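PDB 7KS4: phage terminase large subunit from Thermus phage P7426, which probably drives viral DNA into empty capsids by ATP hydrolysis, through the N-terminal ATPase domain held here, and cuts the genome with a separate nuclease domain. Local coordinates for residues 37-42 / 217-222; 148-153 / 176-181; 155-160 / 189-194; 183-188 / 253-258. All coordinates share one frame; numbering follows the deposited sequence.

Interaction 1: 37-42 / 217-222; sequences RRVACL and PDFESF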
# COMPACT_ATOMS: atom_id res chain seq x y z
N ARG A 37 -2.96 10.26 -4.22
CA ARG A 37 -3.36 9.02 -4.88
C ARG A 37 -2.12 8.48 -5.58
O ARG A 37 -1.74 8.96 -6.65
CB ARG A 37 -4.49 9.24 -5.88
CG ARG A 37 -5.73 9.91 -5.29
CD ARG A 37 -6.52 8.97 -4.39
NE ARG A 37 -7.68 9.66 -3.83
CZ ARG A 37 -7.73 10.22 -2.62
NH1 ARG A 37 -6.68 10.19 -1.82
NH2 ARG A 37 -8.85 10.84 -2.23
N ARG A 38 -1.49 7.49 -4.96
CA ARG A 38 -0.35 6.79 -5.53
C ARG A 38 -0.81 5.44 -6.04
O ARG A 38 -1.39 4.65 -5.27
CB ARG A 38 0.76 6.63 -4.49
CG ARG A 38 1.45 7.94 -4.13
CD ARG A 38 2.43 7.75 -2.98
NE ARG A 38 1.77 7.52 -1.70
CZ ARG A 38 2.41 7.23 -0.56
NH1 ARG A 38 3.73 7.11 -0.54
NH2 ARG A 38 1.72 7.04 0.56
N VAL A 39 -0.56 5.17 -7.31
CA VAL A 39 -1.02 3.96 -7.98
C VAL A 39 0.22 3.24 -8.50
O VAL A 39 0.94 3.76 -9.36
CB VAL A 39 -1.99 4.28 -9.14
CG1 VAL A 39 -2.62 3.00 -9.68
CG2 VAL A 39 -3.07 5.26 -8.69
N ALA A 40 0.48 2.04 -7.98
CA ALA A 40 1.66 1.27 -8.36
C ALA A 40 1.21 0.00 -9.08
O ALA A 40 0.60 -0.88 -8.47
CB ALA A 40 2.52 0.93 -7.15
N CYS A 41 1.52 -0.08 -10.37
CA CYS A 41 1.27 -1.28 -11.16
C CYS A 41 2.61 -1.98 -11.32
O CYS A 41 3.43 -1.59 -12.16
CB CYS A 41 0.65 -0.92 -12.51
SG CYS A 41 0.44 -2.34 -13.60
N LEU A 42 2.85 -3.00 -10.50
CA LEU A 42 4.14 -3.66 -10.41
C LEU A 42 3.95 -5.17 -10.45
O LEU A 42 2.95 -5.70 -9.95
CB LEU A 42 4.92 -3.25 -9.13
CG LEU A 42 4.95 -1.78 -8.71
CD1 LEU A 42 5.72 -1.60 -7.41
CD2 LEU A 42 5.55 -0.88 -9.78
N PRO A 217 -3.45 16.15 -11.09
CA PRO A 217 -2.32 16.56 -10.24
C PRO A 217 -2.18 15.77 -8.95
O PRO A 217 -1.07 15.65 -8.43
CB PRO A 217 -2.61 18.05 -9.95
CG PRO A 217 -3.64 18.46 -10.95
CD PRO A 217 -4.44 17.24 -11.24
N ASP A 218 -3.27 15.24 -8.40
CA ASP A 218 -3.17 14.51 -7.15
C ASP A 218 -2.79 13.05 -7.34
O ASP A 218 -2.72 12.31 -6.35
CB ASP A 218 -4.49 14.60 -6.36
CG ASP A 218 -5.72 14.38 -7.23
OD1 ASP A 218 -5.63 14.59 -8.47
OD2 ASP A 218 -6.78 14.02 -6.67
N PHE A 219 -2.52 12.63 -8.58
CA PHE A 219 -2.20 11.25 -8.89
C PHE A 219 -0.74 11.12 -9.30
O PHE A 219 -0.22 11.94 -10.07
CB PHE A 219 -3.09 10.72 -10.02
CG PHE A 219 -4.45 10.27 -9.57
CD1 PHE A 219 -5.42 11.19 -9.21
CD2 PHE A 219 -4.77 8.92 -9.54
CE1 PHE A 219 -6.68 10.76 -8.81
CE2 PHE A 219 -6.02 8.50 -9.14
CZ PHE A 219 -6.98 9.41 -8.78
N GLU A 220 -0.09 10.07 -8.82
CA GLU A 220 1.24 9.71 -9.31
C GLU A 220 1.30 8.19 -9.43
O GLU A 220 0.94 7.48 -8.49
CB GLU A 220 2.36 10.21 -8.39
CG GLU A 220 3.75 9.86 -8.90
CD GLU A 220 4.83 10.60 -8.15
OE1 GLU A 220 4.50 11.36 -7.22
OE2 GLU A 220 6.02 10.42 -8.49
N SER A 221 1.76 7.70 -10.58
CA SER A 221 1.74 6.28 -10.87
C SER A 221 3.15 5.74 -11.08
O SER A 221 4.04 6.43 -11.58
CB SER A 221 0.90 5.99 -12.10
OG SER A 221 -0.45 6.32 -11.86
N PHE A 222 3.32 4.47 -10.71
CA PHE A 222 4.60 3.78 -10.76
C PHE A 222 4.40 2.45 -11.47
O PHE A 222 3.37 1.78 -11.27
CB PHE A 222 5.14 3.56 -9.35
CG PHE A 222 5.06 4.79 -8.49
CD1 PHE A 222 6.16 5.61 -8.34
CD2 PHE A 222 3.87 5.14 -7.86
CE1 PHE A 222 6.08 6.75 -7.57
CE2 PHE A 222 3.79 6.27 -7.09
CZ PHE A 222 4.91 7.08 -6.95
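Arg37 to Ala40 pair in parallel register with Phe219 to Phe222, and five backbone hydrogen bonds join the strands. Arg37 N donates to Asp218 O at 3.0 Å, just before the strand proper; Glu220 N then binds Arg37 O, and Val39 N binds Glu220 O. The ladder ends with Phe222 N on Val39 O at 2.8 Å and Cys41 N on Phe222 O. Between these bonds the CA hydrogens of Phe219, Arg38, Ser221 and Ala40 also face carbonyl oxygens of the partner strand.

Aromatic contacts lie on both faces of the pair. On the face of Arg37, Val39 and Phe219, Arg37 CB sits 3.6 Å from the Phe219 ring centroid, almost on the ring normal, a CH-pi contact. With Arg37 CG anti to the carbonyl carbon (chi1 -55°), CG lies over the same ring, 3.7 Å from Phe219 CZ; the bend at chi2 then turns the chain off the ring, and the guanidinium goes on to Gly177 O. On the other face, Phe222 turns an edge to Arg38, with CE2 4.0 Å from Arg38 CB, while Phe222 CB meets Ala40 CB at 4.3 Å.

Within the mixed sheet of this P-loop ATPase domain, strand 219-224 is outermost and strand 37-42 is the next one in, bounded on its other side by strand 178-183. Helix 190-197 packs on the Val39 and Phe219 face, and helix 25-32 packs against Ala40 and Phe222 on the opposite one.

Interaction 2: 148-153 / 176-181; sequences LDFVIL and DGWALI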
# COMPACT_ATOMS: atom_id res chain seq x y z
N LEU A 148 -10.80 7.87 7.76
CA LEU A 148 -9.46 7.37 7.48
C LEU A 148 -8.53 8.51 7.08
O LEU A 148 -8.88 9.37 6.27
CB LEU A 148 -9.49 6.34 6.36
CG LEU A 148 -10.17 5.00 6.67
CD1 LEU A 148 -10.11 4.11 5.46
CD2 LEU A 148 -9.53 4.31 7.86
N ASP A 149 -7.33 8.48 7.64
CA ASP A 149 -6.26 9.34 7.17
C ASP A 149 -5.46 8.70 6.04
O ASP A 149 -4.81 9.41 5.28
CB ASP A 149 -5.33 9.69 8.33
CG ASP A 149 -6.07 10.33 9.46
OD1 ASP A 149 -6.46 11.50 9.30
OD2 ASP A 149 -6.31 9.65 10.48
N PHE A 150 -5.49 7.37 5.93
CA PHE A 150 -4.77 6.71 4.86
C PHE A 150 -5.38 5.34 4.62
O PHE A 150 -6.00 4.76 5.51
CB PHE A 150 -3.27 6.59 5.16
CG PHE A 150 -2.94 5.69 6.33
CD1 PHE A 150 -2.49 4.39 6.11
CD2 PHE A 150 -3.04 6.15 7.63
CE1 PHE A 150 -2.17 3.55 7.17
CE2 PHE A 150 -2.71 5.31 8.71
CZ PHE A 150 -2.27 4.01 8.47
N VAL A 151 -5.19 4.83 3.41
CA VAL A 151 -5.68 3.51 3.06
C VAL A 151 -4.72 2.89 2.07
O VAL A 151 -4.15 3.58 1.22
CB VAL A 151 -7.12 3.55 2.49
CG1 VAL A 151 -7.16 4.35 1.19
CG2 VAL A 151 -7.64 2.15 2.27
N ILE A 152 -4.52 1.58 2.20
CA ILE A 152 -3.76 0.79 1.24
C ILE A 152 -4.70 -0.22 0.62
O ILE A 152 -5.38 -0.96 1.34
CB ILE A 152 -2.57 0.08 1.93
CG1 ILE A 152 -1.63 1.11 2.55
CG2 ILE A 152 -1.83 -0.81 0.92
CD1 ILE A 152 -0.85 0.58 3.75
N LEU A 153 -4.74 -0.24 -0.71
CA LEU A 153 -5.48 -1.26 -1.45
C LEU A 153 -4.45 -2.21 -2.05
O LEU A 153 -3.66 -1.80 -2.91
CB LEU A 153 -6.36 -0.66 -2.55
CG LEU A 153 -7.72 -0.13 -2.11
CD1 LEU A 153 -7.58 1.11 -1.27
CD2 LEU A 153 -8.60 0.15 -3.33
N ASP A 176 -9.04 14.50 3.99
CA ASP A 176 -8.06 14.65 2.92
C ASP A 176 -6.96 13.61 3.06
O ASP A 176 -5.76 13.91 3.00
CB ASP A 176 -7.49 16.07 2.90
CG ASP A 176 -6.83 16.40 1.58
OD1 ASP A 176 -5.80 17.12 1.59
OD2 ASP A 176 -7.33 15.96 0.53
N GLY A 177 -7.37 12.37 3.30
CA GLY A 177 -6.43 11.28 3.46
C GLY A 177 -5.88 10.79 2.14
O GLY A 177 -6.39 11.09 1.06
N TRP A 178 -4.81 10.00 2.23
CA TRP A 178 -4.13 9.51 1.05
C TRP A 178 -4.40 8.03 0.85
O TRP A 178 -4.79 7.31 1.76
CB TRP A 178 -2.62 9.77 1.11
CG TRP A 178 -1.83 9.19 2.28
CD1 TRP A 178 -1.37 9.88 3.37
CD2 TRP A 178 -1.37 7.84 2.44
NE1 TRP A 178 -0.65 9.05 4.19
CE2 TRP A 178 -0.64 7.79 3.65
CE3 TRP A 178 -1.51 6.67 1.68
CZ2 TRP A 178 -0.07 6.61 4.12
CZ3 TRP A 178 -0.94 5.51 2.15
CH2 TRP A 178 -0.22 5.49 3.36
N ALA A 179 -4.21 7.60 -0.39
CA ALA A 179 -4.43 6.23 -0.79
C ALA A 179 -3.20 5.75 -1.53
O ALA A 179 -2.68 6.48 -2.39
CB ALA A 179 -5.66 6.08 -1.69
N LEU A 180 -2.74 4.56 -1.19
CA LEU A 180 -1.72 3.83 -1.94
C LEU A 180 -2.40 2.62 -2.56
O LEU A 180 -2.81 1.70 -1.84
CB LEU A 180 -0.56 3.43 -1.03
CG LEU A 180 0.54 2.59 -1.65
CD1 LEU A 180 1.18 3.28 -2.85
CD2 LEU A 180 1.58 2.29 -0.57
N ILE A 181 -2.52 2.62 -3.88
CA ILE A 181 -3.32 1.66 -4.63
C ILE A 181 -2.34 0.82 -5.44
O ILE A 181 -1.75 1.31 -6.41
CB ILE A 181 -4.33 2.36 -5.54
CG1 ILE A 181 -5.22 3.28 -4.68
CG2 ILE A 181 -5.18 1.36 -6.32
CD1 ILE A 181 -6.10 4.22 -5.49
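Phe150 CB rests over the six-membered ring of Trp178, 3.4 Å from its centroid, a close CH-pi contact. Both residues put CG between backbone N and carbonyl carbon (chi1 66° and 58°), which sends the two side chains the same way, side by side. Their rings are nearly parallel, with planes at 28°, but slid apart and barely overlapping. On the opposite face of the sheet Val151 CG1 meets Ala179 CB at 3.7 Å, and Leu153 CB lies near Ile181 CG2.

The parallel backbones set this register through bonds from Val151 N to Trp178 O, Leu180 N to Val151 O and Leu153 N to Leu180 O. At the start, Trp178 N reaches Asp149 O at 3.1 Å from above the carbonyl plane. Farther out, Glu59 accepts from the indole NE1, and Arg38 makes a cation-pi contact with Trp178. Helix 161-175 completes the right-handed beta-alpha-beta crossover and packs on Val151 and Ala179.

Phe150 to Leu153 belong to the predicted Walker B motif and lead directly into Asp154, which binds magnesium in another structure of this protein, though not in this one. The strands thus meet through apolar side chains on both faces, with the amides and carbonyls between them paired.

Interaction 3: 155-160 / 189-194; sequences EAAMIP and NWFYEF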
# COMPACT_ATOMS: atom_id res chain seq x y z
N GLU A 155 -3.56 -5.71 -4.16
CA GLU A 155 -4.17 -6.35 -5.33
C GLU A 155 -5.47 -5.64 -5.71
O GLU A 155 -6.53 -6.25 -5.90
CB GLU A 155 -4.38 -7.84 -5.11
CG GLU A 155 -3.14 -8.67 -5.47
CD GLU A 155 -2.69 -8.45 -6.91
OE1 GLU A 155 -3.42 -8.84 -7.85
OE2 GLU A 155 -1.61 -7.85 -7.12
N ALA A 156 -5.35 -4.32 -5.86
CA ALA A 156 -6.50 -3.47 -6.11
C ALA A 156 -7.23 -3.83 -7.39
O ALA A 156 -8.46 -3.67 -7.46
CB ALA A 156 -6.04 -2.01 -6.18
N ALA A 157 -6.52 -4.29 -8.42
CA ALA A 157 -7.19 -4.60 -9.68
C ALA A 157 -8.19 -5.74 -9.54
O ALA A 157 -9.05 -5.92 -10.41
CB ALA A 157 -6.17 -4.92 -10.77
N MET A 158 -8.08 -6.52 -8.46
CA MET A 158 -9.03 -7.58 -8.16
C MET A 158 -10.12 -7.14 -7.19
O MET A 158 -11.00 -7.94 -6.87
CB MET A 158 -8.28 -8.79 -7.59
CG MET A 158 -7.47 -9.54 -8.63
SD MET A 158 -8.51 -10.33 -9.87
CE MET A 158 -9.16 -11.72 -8.95
N ILE A 159 -10.10 -5.89 -6.74
CA ILE A 159 -11.12 -5.36 -5.85
C ILE A 159 -12.18 -4.65 -6.70
O ILE A 159 -11.81 -3.83 -7.54
CB ILE A 159 -10.52 -4.39 -4.81
CG1 ILE A 159 -9.56 -5.14 -3.88
CG2 ILE A 159 -11.61 -3.70 -4.00
CD1 ILE A 159 -8.78 -4.25 -2.93
N PRO A 160 -13.47 -4.93 -6.51
CA PRO A 160 -14.49 -4.23 -7.30
C PRO A 160 -14.42 -2.73 -7.10
O PRO A 160 -14.25 -2.24 -5.98
CB PRO A 160 -15.81 -4.81 -6.78
CG PRO A 160 -15.44 -6.13 -6.18
CD PRO A 160 -14.06 -5.95 -5.62
N ASN A 189 -9.56 -2.20 -16.45
CA ASN A 189 -10.62 -1.93 -15.49
C ASN A 189 -10.30 -0.66 -14.71
O ASN A 189 -9.48 0.15 -15.15
CB ASN A 189 -10.80 -3.12 -14.55
CG ASN A 189 -9.59 -3.37 -13.66
OD1 ASN A 189 -8.61 -2.63 -13.68
ND2 ASN A 189 -9.66 -4.45 -12.89
N TRP A 190 -10.95 -0.46 -13.56
CA TRP A 190 -10.78 0.80 -12.85
C TRP A 190 -9.33 1.04 -12.44
O TRP A 190 -8.88 2.19 -12.41
CB TRP A 190 -11.69 0.84 -11.61
CG TRP A 190 -11.20 0.04 -10.45
CD1 TRP A 190 -11.40 -1.30 -10.24
CD2 TRP A 190 -10.45 0.52 -9.34
NE1 TRP A 190 -10.81 -1.68 -9.06
CE2 TRP A 190 -10.22 -0.58 -8.48
CE3 TRP A 190 -9.94 1.77 -8.98
CZ2 TRP A 190 -9.51 -0.46 -7.29
CZ3 TRP A 190 -9.23 1.89 -7.79
CH2 TRP A 190 -9.03 0.77 -6.96
N PHE A 191 -8.57 -0.02 -12.14
CA PHE A 191 -7.18 0.16 -11.74
C PHE A 191 -6.35 0.72 -12.88
O PHE A 191 -5.46 1.55 -12.67
CB PHE A 191 -6.61 -1.17 -11.26
CG PHE A 191 -5.15 -1.11 -10.90
CD1 PHE A 191 -4.75 -0.59 -9.68
CD2 PHE A 191 -4.19 -1.61 -11.76
CE1 PHE A 191 -3.41 -0.54 -9.34
CE2 PHE A 191 -2.84 -1.57 -11.43
CZ PHE A 191 -2.45 -1.03 -10.21
N TYR A 192 -6.64 0.28 -14.11
CA TYR A 192 -6.00 0.86 -15.29
C TYR A 192 -6.30 2.35 -15.42
O TYR A 192 -5.41 3.15 -15.71
CB TYR A 192 -6.46 0.10 -16.53
CG TYR A 192 -6.20 0.83 -17.83
CD1 TYR A 192 -4.90 1.03 -18.29
CD2 TYR A 192 -7.25 1.31 -18.59
CE1 TYR A 192 -4.66 1.70 -19.48
CE2 TYR A 192 -7.03 1.98 -19.78
CZ TYR A 192 -5.74 2.17 -20.22
OH TYR A 192 -5.52 2.84 -21.41
N GLU A 193 -7.56 2.72 -15.22
CA GLU A 193 -7.94 4.13 -15.31
C GLU A 193 -7.18 4.96 -14.28
O GLU A 193 -6.62 6.02 -14.61
CB GLU A 193 -9.44 4.28 -15.11
CG GLU A 193 -10.22 3.49 -16.13
CD GLU A 193 -11.69 3.44 -15.84
OE1 GLU A 193 -12.11 3.83 -14.73
OE2 GLU A 193 -12.41 3.02 -16.76
N PHE A 194 -7.17 4.51 -13.03
CA PHE A 194 -6.48 5.25 -11.98
C PHE A 194 -4.99 5.31 -12.24
O PHE A 194 -4.35 6.34 -12.00
CB PHE A 194 -6.76 4.62 -10.61
CG PHE A 194 -7.98 5.16 -9.94
CD1 PHE A 194 -9.14 5.39 -10.66
CD2 PHE A 194 -7.98 5.44 -8.58
CE1 PHE A 194 -10.27 5.89 -10.05
CE2 PHE A 194 -9.11 5.94 -7.96
CZ PHE A 194 -10.26 6.16 -8.69
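Trp190 brings CZ2 of its indole against Ala156, 3.4 Å from Ala156 O and 4.0 Å from Ala156 CB. With CG between backbone N and carbonyl carbon (chi1 77°), the indole swings from the helix start towards the loop, and NE1 donates to Ile159 O at 2.8 Å. The donor lies nearly on the line of that carbonyl bond, although the oxygen is tilted 24° from the indole plane.

The loop holds a short 3-10 turn, 156-158, directly after Glu155, the predicted catalytic residue that closes the Walker B motif of this P-loop ATPase. Opposite it begins helix 190-197, with Asn189 as N-cap. The Asn189 amide works in two directions: OD1 accepts a weak bond from Phe191 N, and ND2 gives a weak one to Ala157 O at 2.9 Å.

Phe191 adds the apolar part of the contact, on the side toward the sheet. Its CB meets Ala157 CB at 3.8 Å, while ring atom CD1 approaches Ala156 CB at 4.0 Å. Beyond the pair, Phe191 runs on to Val39 and Cys41 of strand 37-42, and the Trp190 indole meets the rings of Phe161 and Trp164. The Ser183 hydroxyl takes part in a hydrogen bond with Ala157 N on the strand side of the turn.

Interaction 4: 183-188 / 253-258; sequences STPKGL and YGAEFV. With SO4 (sulfate ion), chain H.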
# COMPACT_ATOMS: atom_id res chain seq x y z
N SER A 183 -1.18 -3.04 -7.21
CA SER A 183 -1.71 -4.28 -7.78
C SER A 183 -0.83 -4.76 -8.92
O SER A 183 -0.15 -3.97 -9.58
CB SER A 183 -3.14 -4.08 -8.30
OG SER A 183 -3.78 -5.33 -8.55
N THR A 184 -0.87 -6.07 -9.16
CA THR A 184 -0.58 -6.52 -10.51
C THR A 184 -1.82 -6.27 -11.36
O THR A 184 -2.94 -6.34 -10.86
CB THR A 184 -0.22 -8.00 -10.53
OG1 THR A 184 -1.35 -8.76 -10.08
CG2 THR A 184 0.97 -8.28 -9.62
N PRO A 185 -1.65 -5.93 -12.64
CA PRO A 185 -2.81 -5.51 -13.43
C PRO A 185 -3.72 -6.67 -13.80
O PRO A 185 -3.29 -7.82 -13.92
CB PRO A 185 -2.18 -4.87 -14.68
CG PRO A 185 -0.85 -5.53 -14.80
CD PRO A 185 -0.39 -5.80 -13.39
N LYS A 186 -5.00 -6.35 -14.01
CA LYS A 186 -6.00 -7.35 -14.37
C LYS A 186 -6.87 -6.82 -15.51
O LYS A 186 -8.10 -6.82 -15.46
CB LYS A 186 -6.84 -7.72 -13.15
CG LYS A 186 -6.68 -9.16 -12.71
CD LYS A 186 -5.34 -9.40 -12.05
CE LYS A 186 -5.24 -10.81 -11.51
NZ LYS A 186 -3.93 -11.03 -10.85
N GLY A 187 -6.22 -6.36 -16.56
CA GLY A 187 -6.92 -5.85 -17.71
C GLY A 187 -7.27 -4.38 -17.59
O GLY A 187 -6.77 -3.63 -16.74
N LEU A 188 -8.17 -3.96 -18.48
CA LEU A 188 -8.53 -2.55 -18.60
C LEU A 188 -9.78 -2.29 -17.76
O LEU A 188 -10.90 -2.17 -18.26
CB LEU A 188 -8.73 -2.17 -20.06
CG LEU A 188 -7.55 -2.56 -20.95
CD1 LEU A 188 -7.85 -2.20 -22.39
CD2 LEU A 188 -6.25 -1.89 -20.50
N TYR A 253 4.20 -10.74 -14.32
CA TYR A 253 5.60 -10.35 -14.36
C TYR A 253 5.85 -9.12 -15.21
O TYR A 253 6.59 -8.23 -14.79
CB TYR A 253 6.44 -11.51 -14.89
CG TYR A 253 6.32 -12.74 -14.03
CD1 TYR A 253 6.75 -12.73 -12.71
CD2 TYR A 253 5.78 -13.91 -14.53
CE1 TYR A 253 6.64 -13.85 -11.91
CE2 TYR A 253 5.66 -15.04 -13.74
CZ TYR A 253 6.10 -15.00 -12.43
OH TYR A 253 5.99 -16.12 -11.64
N GLY A 254 5.23 -9.03 -16.39
CA GLY A 254 5.38 -7.83 -17.19
C GLY A 254 4.65 -6.63 -16.65
O GLY A 254 4.99 -5.49 -17.00
N ALA A 255 3.66 -6.84 -15.77
CA ALA A 255 2.82 -5.76 -15.27
C ALA A 255 2.13 -5.04 -16.43
O ALA A 255 1.93 -3.82 -16.40
CB ALA A 255 3.63 -4.77 -14.42
N GLU A 256 1.76 -5.80 -17.46
CA GLU A 256 1.15 -5.24 -18.65
C GLU A 256 -0.36 -5.17 -18.50
O GLU A 256 -0.99 -6.06 -17.91
CB GLU A 256 1.51 -6.07 -19.89
CG GLU A 256 2.97 -5.98 -20.26
CD GLU A 256 3.33 -6.82 -21.47
OE1 GLU A 256 2.43 -7.11 -22.29
OE2 GLU A 256 4.51 -7.21 -21.58
N PHE A 257 -0.93 -4.09 -19.03
CA PHE A 257 -2.37 -3.92 -19.14
C PHE A 257 -2.80 -4.49 -20.49
O PHE A 257 -2.49 -3.92 -21.54
CB PHE A 257 -2.76 -2.45 -19.06
CG PHE A 257 -2.57 -1.83 -17.71
CD1 PHE A 257 -3.51 -2.03 -16.71
CD2 PHE A 257 -1.50 -1.00 -17.45
CE1 PHE A 257 -3.37 -1.43 -15.47
CE2 PHE A 257 -1.35 -0.40 -16.22
CZ PHE A 257 -2.29 -0.61 -15.23
N VAL A 258 -3.54 -5.60 -20.46
CA VAL A 258 -3.92 -6.31 -21.68
C VAL A 258 -5.44 -6.39 -21.73
O VAL A 258 -6.09 -6.71 -20.73
CB VAL A 258 -3.30 -7.72 -21.73
CG1 VAL A 258 -1.78 -7.63 -21.59
CG2 VAL A 258 -3.86 -8.60 -20.64
S SO4 H . 4.70 -18.45 -8.25
O1 SO4 H . 5.32 -19.73 -8.60
O2 SO4 H . 5.19 -18.00 -6.95
O3 SO4 H . 3.25 -18.62 -8.20
O4 SO4 H . 5.04 -17.43 -9.25
O HOH W 1 -9.16 -6.23 -20.16
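Pro185 and Phe257 bury more surface here than any other residue, where the loop following strand 178-183 of the P-loop ATPase fold meets the chain that leaves helix 246-252. The proline ring projects towards residues 255-257. Pro185 CG lies 3.2 Å from Glu256 O and 3.4 Å from Ala255 C, so this corner of the ring meets backbone. Pro185 CB stands over a face of the Phe257 ring, 4.1 Å from the centroid, a CH-pi contact tilted from the normal.

The same aromatic ring is bordered at its edge, in plane, by Gly187 O, which comes 3.6 Å from Phe257 CD1. Phe257 has CG anti to its carbonyl carbon (chi1 -70°), and this turns one face to Pro185 and the CD1 edge to Gly187 O. On its CB side, Leu188 CD2 adds an apolar contact at 3.8 Å. Around the pair, Cys41 of strand 37-42 touches both Pro185 and Phe257, and the rings of Tyr192 and Phe195 from helix 190-197 also meet Phe257.

Gly187, the third main contributor, has backbone angles (phi 88°, psi -166°) at which a CB would be jammed against the carbonyl O of the residue before, so glycine fits here. Its CA directs a hydrogen at Val258 O, 3.2 Å away. No direct hydrogen bond with a nitrogen or oxygen donor joins the two segments; polar bridging is left to solvent at the far end. There one water accepts from Leu188 N at 3.0 Å and donates to Val258 O at 3.2 Å.

In the fold
Interactions 1 and 2 are buried pairings of parallel strands in one sheet, joined where strand 37-42 lies beside strand 178-183; both combine backbone ladders with CH-pi contacts. Interaction 3 is also buried but lies at one face of the sheet, where a loop meets a helix start and side chains bond to backbone carbonyls. Interaction 4, farther from the chain centre and partly buried, joins two irregular segments by apolar contact and a water bridge. Phe194 O of interaction 3 packs on the Phe219 ring of interaction 1, and Ile181 of interaction 2 packs on Ala156. Interactions 3 and 4 adjoin through Glu155 and Thr184 N.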